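Local coordinates for protein putative rhamnosidase (Streptomyces avermitilis, PDB 3W5N) that hydrolyses terminal non-reducing alpha-L-rhamnose residues from alpha-L-rhamnosides, including citrus flavonoids and the arabinogalactan-protein gum arabic, at residues 383-388 with 683-688. Residues are numbered along the deposited sequence; the frame is centred on the assembly and turned at random.
Sequences GNVGMF and PAVGNL. With RAM (alpha-L-rhamnopyranose), chain G.
F388 lies flat against the backbone of G686, a worked example of how an aromatic face can pack on a glycine CA. The CA of G686 stands 3.4 Å from the centroid of the F388 ring, only 3° off its normal, a CH-pi contact centred over the face; CB of M387 approaches the opposite face near its rim. A CB on G686 would run into CZ of F388, and the backbone at this glycine has a positive phi. The F388 ring reaches this place with CG anti to its own carbonyl carbon (chi1 -44°), at the end of a type II' turn from V385 closed by F388 N to V385 O at 3.0 Å. Two aliphatic groups complete the contact. L688 brings CD2 obliquely to CZ of F388 at 3.8 Å, while V685 sets CG2 beside CE2 of F388. That same methyl of V685 meets CG1 of V385, the two valines crossing at about a right angle.

An alanine in place of F388 would probably strip G686 of its CH-pi partner and open a gap beside L688 and V685. The apolar patch joins a loop of the alpha-L-rhamnosidase N-terminal domain, after helix 379-382, to a loop of the six-hairpin glycosidase domain, between helices 658-671 and 698-710, with L688 about 6 Å, side chain to side chain, from the probable proton donor E636. Beside it, a rhamnose accepts a hydrogen bond at O4 from G686 N (3.2 Å) and is also hydrogen-bonded to OE1 of Q392. No hydrogen bond crosses between the two segments, so the contact probably rests on dispersion and shape, while the polar N-H of G686 serves the sugar.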
loop_
_atom_site.group_PDB
_atom_site.type_symbol
_atom_site.label_atom_id
_atom_site.label_comp_id
_atom_site.label_asym_id
_atom_site.label_seq_id
_atom_site.Cartn_x
_atom_site.Cartn_y
_atom_site.Cartn_z
ATOM N N GLY A 383 13.208 3.463 7.565
ATOM C CA GLY A 383 13.114 4.694 6.780
ATOM C C GLY A 383 11.974 5.588 7.223
ATOM O O GLY A 383 11.250 5.263 8.176
ATOM N N ASN A 384 11.830 6.739 6.560
ATOM C CA ASN A 384 10.697 7.639 6.837
ATOM C C ASN A 384 9.350 6.939 6.640
ATOM O O ASN A 384 9.145 6.264 5.644
ATOM C CB ASN A 384 10.741 8.862 5.917
ATOM C CG ASN A 384 11.891 9.788 6.228
ATOM O OD1 ASN A 384 12.230 10.020 7.396
ATOM N ND2 ASN A 384 12.499 10.342 5.176
ATOM N N VAL A 385 8.429 7.129 7.576
ATOM C CA VAL A 385 7.094 6.543 7.498
ATOM C C VAL A 385 6.080 7.633 7.806
ATOM O O VAL A 385 6.183 8.298 8.846
ATOM C CB VAL A 385 6.916 5.395 8.522
ATOM C CG1 VAL A 385 5.480 4.908 8.553
ATOM C CG2 VAL A 385 7.830 4.224 8.180
ATOM N N GLY A 386 5.109 7.803 6.905
ATOM C CA GLY A 386 4.077 8.838 7.057
ATOM C C GLY A 386 4.640 10.213 7.367
ATOM O O GLY A 386 5.662 10.622 6.797
ATOM N N MET A 387 3.972 10.909 8.293
ATOM C CA MET A 387 4.384 12.231 8.754
ATOM C C MET A 387 5.318 12.139 9.977
ATOM O O MET A 387 5.488 13.118 10.713
ATOM C CB MET A 387 3.145 13.063 9.131
ATOM C CG MET A 387 2.036 13.157 8.080
ATOM S SD MET A 387 0.920 11.725 7.961
ATOM C CE MET A 387 -0.057 11.907 9.457
ATOM N N PHE A 388 5.966 10.990 10.167
ATOM C CA PHE A 388 6.554 10.644 11.460
ATOM C C PHE A 388 8.070 10.460 11.486
ATOM O O PHE A 388 8.630 10.166 12.531
ATOM C CB PHE A 388 5.855 9.379 12.014
ATOM C CG PHE A 388 4.363 9.412 11.871
ATOM C CD1 PHE A 388 3.620 10.460 12.418
ATOM C CD2 PHE A 388 3.697 8.403 11.173
ATOM C CE1 PHE A 388 2.234 10.512 12.262
ATOM C CE2 PHE A 388 2.320 8.445 11.023
ATOM C CZ PHE A 388 1.588 9.501 11.573
ATOM N N PRO A 683 -0.761 -1.114 9.774
ATOM C CA PRO A 683 -0.014 -1.091 11.038
ATOM C C PRO A 683 -0.089 0.259 11.753
ATOM O O PRO A 683 -0.166 1.299 11.112
ATOM C CB PRO A 683 1.426 -1.369 10.599
ATOM C CG PRO A 683 1.280 -2.212 9.367
ATOM C CD PRO A 683 0.084 -1.625 8.666
ATOM N N ALA A 684 -0.096 0.210 13.079
ATOM C CA ALA A 684 -0.261 1.409 13.889
ATOM C C ALA A 684 1.087 2.116 14.056
ATOM O O ALA A 684 2.036 1.573 14.614
ATOM C CB ALA A 684 -0.880 1.057 15.236
ATOM N N VAL A 685 1.168 3.314 13.502
ATOM C CA VAL A 685 2.352 4.168 13.638
ATOM C C VAL A 685 1.887 5.597 13.900
ATOM O O VAL A 685 0.767 5.961 13.533
ATOM C CB VAL A 685 3.244 4.130 12.375
ATOM C CG1 VAL A 685 3.864 2.751 12.190
ATOM C CG2 VAL A 685 2.455 4.528 11.130
ATOM N N GLY A 686 2.741 6.386 14.541
ATOM C CA GLY A 686 2.520 7.820 14.683
ATOM C C GLY A 686 1.498 8.261 15.722
ATOM O O GLY A 686 1.091 9.428 15.725
ATOM N N ASN A 687 1.074 7.338 16.589
ATOM C CA ASN A 687 0.097 7.649 17.675
ATOM C C ASN A 687 -1.129 8.450 17.206
ATOM O O ASN A 687 -1.461 9.515 17.756
ATOM C CB ASN A 687 0.802 8.368 18.837
ATOM C CG ASN A 687 1.946 7.550 19.425
ATOM O OD1 ASN A 687 1.758 6.401 19.827
ATOM N ND2 ASN A 687 3.143 8.138 19.470
ATOM N N LEU A 688 -1.805 7.928 16.190
ATOM C CA LEU A 688 -2.897 8.642 15.540
ATOM C C LEU A 688 -4.242 8.560 16.239
ATOM O O LEU A 688 -5.109 9.443 16.050
ATOM C CB LEU A 688 -3.029 8.191 14.089
ATOM C CG LEU A 688 -1.897 8.684 13.177
ATOM C CD1 LEU A 688 -2.183 8.266 11.744
ATOM C CD2 LEU A 688 -1.742 10.191 13.266
HETATM C C1 RAM G . 6.279 2.684 18.726
HETATM C C2 RAM G . 5.148 3.712 18.779
HETATM C C3 RAM G . 5.171 4.604 17.534
HETATM C C4 RAM G . 5.168 3.770 16.249
HETATM C C5 RAM G . 6.233 2.661 16.295
HETATM C C6 RAM G . 6.063 1.664 15.154
HETATM O O1 RAM G . 7.561 3.333 18.783
HETATM O O2 RAM G . 3.902 3.001 18.856
HETATM O O3 RAM G . 4.056 5.506 17.535
HETATM O O4 RAM G . 5.348 4.644 15.121
HETATM O O5 RAM G . 6.160 1.916 17.521
#